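Local coordinates for A rubisco-like protein (Burkholderia fungorum, PDB 3NWR) that probably acts as a lyase, being related to the large chain of ribulose bisphosphate carboxylase, at residues T237-L240 with D241-R244. Residues are numbered along the deposited sequence; the frame is centred on the assembly and turned at random.
Sequences TDDL and DAMR
Asp-239 is the N-cap of helix 240-252, and its OD2 accepts Ala-242 N at 3.2 Å. That N-H points almost straight at the oxygen, reaching it from the anti side and 26° out of the carboxylate plane. With CG anti to the backbone N (chi1 160°), the carboxylate folds back over the first turn, while its other oxygen, OD1, pairs with Ser-272 and Arg-275 of the second subunit. The backbone takes up the helix at once: Asp-239 O receives Met-243 N at 2.8 Å, and Leu-240 O receives Arg-244 N at 3.0 Å. Just before the cap, Asp-238 OD1 accepts Asp-239 N at 2.8 Å, and Asp-238 OD2 bonds to His-246 NE2, farther along the helix, and to a bound glycerol.

Van der Waals packing fills in around these bonds. Met-243 CG and SD lie along the Asp-238 backbone, with SD 3.8 Å from Thr-237 CA; the bend at chi3 (-68°) turns CE toward Leu-240 CD2, 4.1 Å away, the two side chains crossing at about a right angle. Ala-242 CB packs against the Asp-238 carboxylate. Leu-240 CD1 touches both Asp-241 OD1 and Arg-244 NH1, the latter at 3.7 Å, with the guanidinium oblique to it.

The charged ends of Asp-241 and Arg-244 turn to the dimer interface: Asp-241 is salt-bridged to Arg-244 of the second subunit, and Arg-244 to Asp-241 of that subunit. The helix start follows strand 233-235 in the TIM-barrel catalytic domain. Through OD2 Asp-239 caps the helix, and through OD1 it joins the subunits; Arg-275 of the second subunit, salt-bridged to both Asp-239 and Asp-241, probably offsets the repulsion between their carboxylates, whose OD2 atoms are 4.6 Å apart.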
# COMPACT_ATOMS: atom_id res chain seq x y z
N THR A 237 -9.26 8.44 9.46
CA THR A 237 -7.97 7.78 9.24
C THR A 237 -7.05 7.97 10.45
O THR A 237 -6.75 9.11 10.83
CB THR A 237 -7.25 8.34 8.00
OG1 THR A 237 -8.09 8.18 6.84
CG2 THR A 237 -5.91 7.63 7.78
N ASP A 238 -6.59 6.86 11.03
CA ASP A 238 -5.76 6.88 12.23
C ASP A 238 -5.33 5.45 12.53
O ASP A 238 -5.73 4.50 11.85
CB ASP A 238 -6.56 7.42 13.42
CG ASP A 238 -5.71 8.18 14.44
OD1 ASP A 238 -4.51 7.88 14.60
OD2 ASP A 238 -6.27 9.07 15.10
N ASP A 239 -4.53 5.31 13.58
CA ASP A 239 -4.30 4.02 14.19
C ASP A 239 -5.64 3.28 14.37
O ASP A 239 -6.67 3.93 14.61
CB ASP A 239 -3.63 4.30 15.53
CG ASP A 239 -3.74 3.16 16.47
OD1 ASP A 239 -2.88 2.26 16.37
OD2 ASP A 239 -4.66 3.19 17.31
N LEU A 240 -5.66 1.96 14.23
CA LEU A 240 -6.94 1.23 14.21
C LEU A 240 -7.78 1.43 15.48
O LEU A 240 -8.97 1.73 15.39
CB LEU A 240 -6.74 -0.27 13.95
CG LEU A 240 -7.97 -1.19 13.87
CD1 LEU A 240 -8.52 -1.59 15.26
CD2 LEU A 240 -9.07 -0.59 12.99
N ASP A 241 -7.17 1.28 16.65
CA ASP A 241 -7.94 1.46 17.88
C ASP A 241 -8.54 2.87 17.92
O ASP A 241 -9.70 3.05 18.31
CB ASP A 241 -7.07 1.23 19.12
CG ASP A 241 -6.65 -0.21 19.29
OD1 ASP A 241 -7.29 -1.11 18.73
OD2 ASP A 241 -5.66 -0.45 20.01
N ALA A 242 -7.75 3.86 17.52
CA ALA A 242 -8.22 5.23 17.48
C ALA A 242 -9.36 5.40 16.48
O ALA A 242 -10.35 6.07 16.77
CB ALA A 242 -7.08 6.20 17.18
N MET A 243 -9.22 4.79 15.30
CA MET A 243 -10.29 4.86 14.30
C MET A 243 -11.61 4.34 14.82
O MET A 243 -12.67 4.90 14.51
CB MET A 243 -9.94 4.10 13.02
CG MET A 243 -8.97 4.82 12.14
SD MET A 243 -9.13 4.31 10.40
CE MET A 243 -8.54 2.64 10.54
N ARG A 244 -11.57 3.26 15.59
CA ARG A 244 -12.80 2.73 16.17
C ARG A 244 -13.41 3.72 17.14
O ARG A 244 -14.63 3.91 17.15
CB ARG A 244 -12.56 1.38 16.86
CG ARG A 244 -12.57 0.19 15.89
CD ARG A 244 -12.24 -1.13 16.58
NE ARG A 244 -12.68 -2.27 15.78
CZ ARG A 244 -12.17 -3.50 15.86
NH1 ARG A 244 -11.16 -3.75 16.69
NH2 ARG A 244 -12.65 -4.47 15.09